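PDB 6IC9: PHD finger protein 3 from Homo sapiens, which reads the C-terminal domain of RNA polymerase II through its SPOC domain, seen here with a doubly phosphorylated diheptapeptide, and regulates neuronal gene expression. Local coordinates for residues I67-F80 and P145-L157. Numbering follows the deposited sequence. Where two conformers were deposited one is given.
Sequences IKASGTKEICVVRF and PNLLLGLIIRQKL
The CE2 corner of the F80 ring comes obliquely against the G150 backbone, 3.6 Å from G150 CA. G150 has no side chain, which leaves room for the F80 ring beside V78 CG2; M117 and L119 of strand 114-122 also touch the ring. On the same side of the sheet V78 CG2 meets I152 CD1 at 4.0 Å, and the R154 CD methylene rests by C76 SG, while L41 of helix 41-44 packs on C76, V78, I152 and R154. The R154 guanidinium goes on to a salt bridge with D44. Strands 73-80 and 147-155 are antiparallel neighbours in the sheet of the SPOC domain, joined by paired backbone bonds at E74/R154, C76/I152 and V78/G150; R154 N reaches E74 O at 2.8 Å and almost straight, 176° at the hydrogen. On the other face, I75 CG2 abuts L151 CD1 at 3.5 Å, and I75 CG1 runs alongside CD1 of I153 in one of the two conformers of that isoleucine. Toward the bound peptide, I153 CG2 in this same conformer rests against I67 CG2 and K73 CB, which lie close together. K73, bent at chi2 (-76°), travels beside Q155, its CE 2.9 Å from Q155 OE1, and its NZ bonds T72 O from above the carbonyl plane and a modified side chain of the peptide. With an alanine here, that peptide group would probably lose its lysine partner and the flank of Q155 its cover, although the Q155 side chain also packs on a modified peptide residue.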
ATOM      1  N   ILE A  67       6.401  -2.899 -14.943  1.00 29.84           N
ATOM      2  CA  ILE A  67       5.303  -3.817 -14.718  1.00 30.11           C
ATOM      3  C   ILE A  67       4.212  -3.569 -15.745  1.00 34.92           C
ATOM      4  O   ILE A  67       3.736  -4.499 -16.401  1.00 38.88           O
ATOM      5  CB  ILE A  67       4.760  -3.657 -13.285  1.00 31.15           C
ATOM      6  CG1 ILE A  67       5.790  -4.185 -12.269  1.00 32.29           C
ATOM      7  CG2 ILE A  67       3.473  -4.396 -13.148  1.00 31.98           C
ATOM      8  CD1 ILE A  67       5.875  -5.696 -12.323  1.00 35.47           C
ATOM      9  N   LYS A  68       3.784  -2.316 -15.877  1.00 34.15           N
ATOM     10  CA  LYS A  68       2.770  -1.994 -16.881  1.00 37.58           C
ATOM     11  C   LYS A  68       3.241  -2.368 -18.304  1.00 35.12           C
ATOM     12  O   LYS A  68       2.484  -2.964 -19.064  1.00 41.35           O
ATOM     13  CB  LYS A  68       2.417  -0.519 -16.791  1.00 39.10           C
ATOM     14  CG  LYS A  68       1.631  -0.094 -15.575  1.00 36.99           C
ATOM     15  CD  LYS A  68       1.597   1.423 -15.582  1.00 42.07           C
ATOM     16  CE  LYS A  68       0.622   2.029 -14.583  1.00 50.39           C
ATOM     17  NZ  LYS A  68       0.825   3.535 -14.641  1.00 46.13           N
ATOM     18  N   ALA A  69       4.485  -2.046 -18.668  1.00 35.98           N
ATOM     19  CA  ALA A  69       5.001  -2.421 -19.993  1.00 36.18           C
ATOM     20  C   ALA A  69       4.933  -3.926 -20.227  1.00 42.01           C
ATOM     21  O   ALA A  69       4.694  -4.376 -21.358  1.00 45.47           O
ATOM     22  CB  ALA A  69       6.452  -1.963 -20.151  1.00 33.54           C
ATOM     23  N   SER A  70       5.166  -4.719 -19.185  1.00 39.15           N
ATOM     24  CA  SER A  70       5.266  -6.161 -19.361  1.00 37.64           C
ATOM     25  C   SER A  70       3.907  -6.787 -19.635  1.00 41.80           C
ATOM     26  O   SER A  70       3.823  -7.852 -20.253  1.00 38.06           O
ATOM     27  CB  SER A  70       5.870  -6.791 -18.119  1.00 41.27           C
ATOM     28  OG  SER A  70       4.844  -6.993 -17.157  1.00 39.76           O
ATOM     29  N   GLY A  71       2.840  -6.157 -19.185  1.00 37.30           N
ATOM     30  CA  GLY A  71       1.542  -6.747 -19.428  1.00 42.62           C
ATOM     31  C   GLY A  71       1.247  -8.008 -18.654  1.00 49.92           C
ATOM     32  O   GLY A  71       0.200  -8.623 -18.899  1.00 53.37           O
ATOM     33  N   THR A  72       2.117  -8.423 -17.724  1.00 40.63           N
ATOM     34  CA  THR A  72       1.903  -9.680 -17.001  1.00 45.27           C
ATOM     35  C   THR A  72       1.301  -9.511 -15.603  1.00 42.24           C
ATOM     36  O   THR A  72       1.190 -10.492 -14.873  1.00 40.11           O
ATOM     37  CB  THR A  72       3.220 -10.455 -16.883  1.00 43.26           C
ATOM     38  OG1 THR A  72       4.176  -9.667 -16.147  1.00 47.86           O
ATOM     39  CG2 THR A  72       3.807 -10.775 -18.298  1.00 48.68           C
ATOM     40  N   LYS A  73       0.931  -8.312 -15.191  1.00 41.78           N
ATOM     41  CA  LYS A  73       0.481  -8.151 -13.805  1.00 34.17           C
ATOM     42  C   LYS A  73      -0.696  -7.191 -13.760  1.00 41.06           C
ATOM     43  O   LYS A  73      -0.945  -6.424 -14.695  1.00 39.03           O
ATOM     44  CB  LYS A  73       1.605  -7.645 -12.887  1.00 36.68           C
ATOM     45  CG  LYS A  73       2.952  -8.473 -12.958  1.00 38.25           C
ATOM     46  CD  LYS A  73       2.869  -9.805 -12.224  1.00 43.35           C
ATOM     47  CE  LYS A  73       4.120 -10.665 -12.525  1.00 42.13           C
ATOM     48  NZ  LYS A  73       4.017 -11.335 -13.852  1.00 43.57           N
ATOM     49  N   GLU A  74      -1.410  -7.235 -12.647  1.00 35.73           N
ATOM     50  CA  GLU A  74      -2.513  -6.329 -12.367  1.00 40.04           C
ATOM     51  C   GLU A  74      -2.104  -5.458 -11.191  1.00 35.48           C
ATOM     52  O   GLU A  74      -1.591  -5.973 -10.184  1.00 38.64           O
ATOM     53  CB  GLU A  74      -3.788  -7.092 -12.009  1.00 43.74           C
ATOM     54  CG  GLU A  74      -4.311  -8.045 -13.080  1.00 55.19           C
ATOM     55  CD  GLU A  74      -5.093  -7.334 -14.182  1.00 61.01           C
ATOM     56  OE1 GLU A  74      -5.851  -8.018 -14.909  1.00 70.87           O
ATOM     57  OE2 GLU A  74      -4.946  -6.098 -14.329  1.00 59.69           O
ATOM     58  N   ILE A  75      -2.325  -4.162 -11.326  1.00 33.24           N
ATOM     59  CA  ILE A  75      -1.990  -3.188 -10.303  1.00 33.61           C
ATOM     60  C   ILE A  75      -3.293  -2.724  -9.682  1.00 36.07           C
ATOM     61  O   ILE A  75      -4.214  -2.321 -10.398  1.00 33.36           O
ATOM     62  CB  ILE A  75      -1.205  -1.997 -10.865  1.00 35.31           C
ATOM     63  CG1 ILE A  75       0.155  -2.444 -11.408  1.00 35.97           C
ATOM     64  CG2 ILE A  75      -0.987  -0.984  -9.735  1.00 37.14           C
ATOM     65  CD1 ILE A  75       0.753  -1.406 -12.220  1.00 38.92           C
ATOM     66  N   CYS A  76      -3.389  -2.793  -8.364  1.00 32.64           N
ATOM     67  CA  CYS A  76      -4.502  -2.089  -7.751  1.00 32.12           C
ATOM     68  C   CYS A  76      -4.039  -1.296  -6.535  1.00 32.23           C
ATOM     69  O   CYS A  76      -2.939  -1.462  -6.010  1.00 30.20           O
ATOM     70  CB  CYS A  76      -5.659  -3.018  -7.445  1.00 42.61           C
ATOM     71  SG  CYS A  76      -5.529  -4.006  -5.994  1.00 44.65           S
ATOM     72  N   VAL A  77      -4.868  -0.349  -6.164  1.00 29.87           N
ATOM     73  CA  VAL A  77      -4.516   0.627  -5.149  1.00 24.24           C
ATOM     74  C   VAL A  77      -5.658   0.573  -4.153  1.00 28.61           C
ATOM     75  O   VAL A  77      -6.826   0.584  -4.566  1.00 25.62           O
ATOM     76  CB  VAL A  77      -4.360   2.052  -5.732  1.00 24.08           C
ATOM     77  CG1 VAL A  77      -4.040   2.984  -4.554  1.00 25.78           C
ATOM     78  CG2 VAL A  77      -3.209   2.117  -6.811  1.00 27.24           C
ATOM     79  N   VAL A  78      -5.335   0.390  -2.866  1.00 26.45           N
ATOM     80  CA  VAL A  78      -6.344   0.436  -1.812  1.00 26.27           C
ATOM     81  C   VAL A  78      -5.989   1.570  -0.863  1.00 24.45           C
ATOM     82  O   VAL A  78      -4.876   2.119  -0.889  1.00 25.80           O
ATOM     83  CB  VAL A  78      -6.470  -0.882  -1.018  1.00 25.20           C
ATOM     84  CG1 VAL A  78      -6.899  -2.016  -1.944  1.00 26.81           C
ATOM     85  CG2 VAL A  78      -5.112  -1.247  -0.270  1.00 26.07           C
ATOM     86  N   ARG A  79      -6.965   1.953  -0.029  1.00 23.88           N
ATOM     87  CA  ARG A  79      -6.696   2.952   0.998  1.00 26.66           C
ATOM     88  C   ARG A  79      -7.028   2.307   2.345  1.00 26.90           C
ATOM     89  O   ARG A  79      -7.962   1.495   2.440  1.00 27.98           O
ATOM     90  CB  ARG A  79      -7.492   4.242   0.829  1.00 31.45           C
ATOM     91  CG  ARG A  79      -8.982   4.100   0.994  1.00 31.81           C
ATOM     92  CD  ARG A  79      -9.687   5.511   0.843  1.00 33.64           C
ATOM     93  NE  ARG A  79     -11.126   5.304   0.712  1.00 33.08           N
ATOM     94  CZ  ARG A  79     -11.916   5.105   1.743  1.00 39.15           C
ATOM     95  NH1 ARG A  79     -11.408   5.150   2.987  1.00 32.71           N
ATOM     96  NH2 ARG A  79     -13.195   4.861   1.534  1.00 39.17           N
ATOM     97  N   PHE A  80      -6.195   2.588   3.332  1.00 25.27           N
ATOM     98  CA  PHE A  80      -6.321   1.997   4.675  1.00 24.58           C
ATOM     99  C   PHE A  80      -6.973   2.998   5.595  1.00 26.02           C
ATOM    100  O   PHE A  80      -6.674   4.195   5.515  1.00 27.44           O
ATOM    101  CB  PHE A  80      -4.936   1.597   5.226  1.00 25.70           C
ATOM    102  CG  PHE A  80      -4.314   0.452   4.464  1.00 26.41           C
ATOM    103  CD1 PHE A  80      -4.817  -0.832   4.601  1.00 27.34           C
ATOM    104  CD2 PHE A  80      -3.210   0.672   3.619  1.00 26.31           C
ATOM    105  CE1 PHE A  80      -4.246  -1.938   3.886  1.00 26.43           C
ATOM    106  CE2 PHE A  80      -2.638  -0.399   2.876  1.00 28.47           C
ATOM    107  CZ  PHE A  80      -3.141  -1.747   3.037  1.00 29.36           C
ATOM    108  N   PRO A 145      -8.171  13.039   5.009  1.00 28.15           N
ATOM    109  CA  PRO A 145      -7.106  13.086   6.009  1.00 32.12           C
ATOM    110  C   PRO A 145      -5.811  12.616   5.358  1.00 31.51           C
ATOM    111  O   PRO A 145      -5.816  12.125   4.240  1.00 30.76           O
ATOM    112  CB  PRO A 145      -7.581  12.110   7.084  1.00 33.81           C
ATOM    113  CG  PRO A 145      -8.376  11.090   6.330  1.00 29.90           C
ATOM    114  CD  PRO A 145      -9.045  11.874   5.172  1.00 29.18           C
ATOM    115  N   ASN A 146      -4.711  12.774   6.076  1.00 28.25           N
ATOM    116  CA  ASN A 146      -3.502  12.021   5.719  1.00 28.95           C
ATOM    117  C   ASN A 146      -3.871  10.547   5.633  1.00 26.28           C
ATOM    118  O   ASN A 146      -4.597  10.016   6.498  1.00 31.55           O
ATOM    119  CB  ASN A 146      -2.394  12.225   6.768  1.00 31.05           C
ATOM    120  CG  ASN A 146      -1.833  13.626   6.790  1.00 33.52           C
ATOM    121  OD1 ASN A 146      -1.848  14.339   5.790  1.00 35.16           O
ATOM    122  ND2 ASN A 146      -1.307  14.037   7.962  1.00 36.37           N
ATOM    123  N   LEU A 147      -3.312   9.840   4.639  1.00 28.19           N
ATOM    124  CA  LEU A 147      -3.746   8.481   4.342  1.00 25.37           C
ATOM    125  C   LEU A 147      -2.540   7.598   4.086  1.00 26.44           C
ATOM    126  O   LEU A 147      -1.526   8.048   3.529  1.00 27.02           O
ATOM    127  CB  LEU A 147      -4.598   8.412   3.042  1.00 30.23           C
ATOM    128  CG  LEU A 147      -6.026   8.932   3.164  1.00 28.77           C
ATOM    129  CD1 LEU A 147      -6.643   8.880   1.780  1.00 30.04           C
ATOM    130  CD2 LEU A 147      -6.766   7.996   4.180  1.00 31.27           C
ATOM    131  N   LEU A 148      -2.705   6.317   4.404  1.00 27.35           N
ATOM    132  CA  LEU A 148      -1.803   5.250   3.963  1.00 22.74           C
ATOM    133  C   LEU A 148      -2.520   4.535   2.840  1.00 25.21           C
ATOM    134  O   LEU A 148      -3.662   4.070   3.025  1.00 25.40           O
ATOM    135  CB  LEU A 148      -1.521   4.251   5.114  1.00 22.04           C
ATOM    136  CG  LEU A 148      -0.623   4.827   6.221  1.00 22.43           C
ATOM    137  CD1 LEU A 148      -0.587   3.832   7.393  1.00 24.95           C
ATOM    138  CD2 LEU A 148       0.830   5.084   5.730  1.00 26.90           C
ATOM    139  N   LEU A 149      -1.888   4.490   1.654  1.00 25.45           N
ATOM    140  CA  LEU A 149      -2.361   3.706   0.531  1.00 23.98           C
ATOM    141  C   LEU A 149      -1.560   2.420   0.430  1.00 26.75           C
ATOM    142  O   LEU A 149      -0.387   2.386   0.788  1.00 26.40           O
ATOM    143  CB  LEU A 149      -2.133   4.558  -0.744  1.00 27.48           C
ATOM    144  CG  LEU A 149      -3.243   5.451  -1.325  1.00 38.73           C
ATOM    145  CD1 LEU A 149      -4.079   6.211  -0.329  1.00 34.39           C
ATOM    146  CD2 LEU A 149      -2.677   6.370  -2.470  1.00 31.62           C
ATOM    147  N   GLY A 150      -2.170   1.382  -0.120  1.00 24.84           N
ATOM    148  CA  GLY A 150      -1.466   0.174  -0.499  1.00 24.61           C
ATOM    149  C   GLY A 150      -1.450   0.074  -2.020  1.00 26.39           C
ATOM    150  O   GLY A 150      -2.498   0.095  -2.659  1.00 26.95           O
ATOM    151  N   LEU A 151      -0.258  -0.071  -2.572  1.00 21.68           N
ATOM    152  CA  LEU A 151      -0.056  -0.333  -4.007  1.00 23.35           C
ATOM    153  C   LEU A 151       0.241  -1.804  -4.131  1.00 24.10           C
ATOM    154  O   LEU A 151       1.272  -2.259  -3.640  1.00 25.63           O
ATOM    155  CB  LEU A 151       1.112   0.523  -4.514  1.00 27.03           C
ATOM    156  CG  LEU A 151       1.621   0.192  -5.903  1.00 28.23           C
ATOM    157  CD1 LEU A 151       0.494   0.426  -6.842  1.00 26.84           C
ATOM    158  CD2 LEU A 151       2.817   1.155  -6.194  1.00 30.10           C
ATOM    159  N   ILE A 152      -0.658  -2.564  -4.771  1.00 25.06           N
ATOM    160  CA  ILE A 152      -0.578  -4.016  -4.775  1.00 27.31           C
ATOM    161  C   ILE A 152      -0.358  -4.508  -6.208  1.00 30.55           C
ATOM    162  O   ILE A 152      -1.177  -4.235  -7.103  1.00 28.82           O
ATOM    163  CB  ILE A 152      -1.852  -4.645  -4.167  1.00 30.41           C
ATOM    164  CG1 ILE A 152      -2.150  -3.945  -2.819  1.00 30.24           C
ATOM    165  CG2 ILE A 152      -1.676  -6.140  -3.963  1.00 28.84           C
ATOM    166  CD1 ILE A 152      -3.499  -4.366  -2.238  1.00 29.87           C
ATOM    167  N   ILE A 153       0.746  -5.211  -6.419  0.57 29.54           N
ATOM    168  CA  ILE A 153       1.068  -5.858  -7.694  0.57 31.03           C
ATOM    169  C   ILE A 153       0.664  -7.323  -7.600  0.57 33.33           C
ATOM    170  O   ILE A 153       1.245  -8.074  -6.811  0.57 30.85           O
ATOM    171  CB  ILE A 153       2.571  -5.759  -8.007  0.57 30.24           C
ATOM    172  CG1 ILE A 153       3.089  -4.344  -7.733  0.57 29.59           C
ATOM    173  CG2 ILE A 153       2.862  -6.254  -9.457  0.57 32.02           C
ATOM    174  CD1 ILE A 153       2.344  -3.272  -8.529  0.57 30.53           C
ATOM    175  N   ARG A 154      -0.299  -7.751  -8.422  1.00 32.73           N
ATOM    176  CA  ARG A 154      -0.760  -9.138  -8.412  1.00 34.87           C
ATOM    177  C   ARG A 154      -0.486  -9.850  -9.744  1.00 36.33           C
ATOM    178  O   ARG A 154      -0.395  -9.236 -10.806  1.00 38.26           O
ATOM    179  CB  ARG A 154      -2.250  -9.173  -8.092  1.00 40.19           C
ATOM    180  CG  ARG A 154      -2.570  -8.121  -6.982  1.00 46.40           C
ATOM    181  CD  ARG A 154      -4.026  -7.646  -6.973  1.00 49.06           C
ATOM    182  NE  ARG A 154      -4.783  -8.719  -6.393  1.00 40.62           N
ATOM    183  CZ  ARG A 154      -6.107  -8.806  -6.322  1.00 39.78           C
ATOM    184  NH1 ARG A 154      -6.915  -7.865  -6.805  1.00 37.02           N
ATOM    185  NH2 ARG A 154      -6.604  -9.872  -5.734  1.00 34.94           N
ATOM    186  N   GLN A 155      -0.362 -11.158  -9.667  1.00 39.29           N
ATOM    187  CA  GLN A 155      -0.209 -11.958 -10.870  1.00 46.95           C
ATOM    188  C   GLN A 155      -1.535 -11.996 -11.617  1.00 45.73           C
ATOM    189  O   GLN A 155      -2.613 -11.858 -11.027  1.00 43.22           O
ATOM    190  CB  GLN A 155       0.256 -13.376 -10.516  1.00 50.73           C
ATOM    191  CG  GLN A 155       1.283 -13.461  -9.364  1.00 53.67           C
ATOM    192  CD  GLN A 155       2.751 -13.170  -9.774  1.00 53.40           C
ATOM    193  OE1 GLN A 155       3.052 -12.875 -10.938  1.00 52.00           O
ATOM    194  NE2 GLN A 155       3.666 -13.267  -8.798  1.00 50.04           N
ATOM    195  N   LYS A 156      -1.441 -12.081 -12.937  1.00 48.32           N
ATOM    196  CA  LYS A 156      -2.599 -12.270 -13.792  1.00 50.93           C
ATOM    197  C   LYS A 156      -2.827 -13.754 -14.033  1.00 52.05           C
ATOM    198  O   LYS A 156      -1.958 -14.601 -13.801  1.00 53.32           O
ATOM    199  CB  LYS A 156      -2.413 -11.568 -15.130  1.00 52.17           C
ATOM    200  CG  LYS A 156      -2.411 -10.083 -15.027  1.00 48.39           C
ATOM    201  CD  LYS A 156      -2.919  -9.469 -16.302  1.00 56.37           C
ATOM    202  CE  LYS A 156      -2.048  -9.871 -17.428  1.00 55.56           C
ATOM    203  NZ  LYS A 156      -1.857  -8.659 -18.283  1.00 61.28           N
ATOM    204  N   LEU A 157      -4.006 -14.056 -14.541  1.00 55.03           N
ATOM    205  CA  LEU A 157      -4.366 -15.429 -14.816  1.00 57.73           C
ATOM    206  C   LEU A 157      -3.594 -15.904 -16.050  1.00 58.19           C
ATOM    207  O   LEU A 157      -2.466 -16.389 -15.934  1.00 59.58           O
ATOM    208  CB  LEU A 157      -5.876 -15.527 -15.017  1.00 59.07           C
ATOM    209  CG  LEU A 157      -6.424 -16.863 -15.485  1.00 54.76           C
ATOM    210  CD1 LEU A 157      -6.296 -17.891 -14.377  1.00 53.14           C
ATOM    211  CD2 LEU A 157      -7.875 -16.699 -15.963  1.00 51.95           C
TER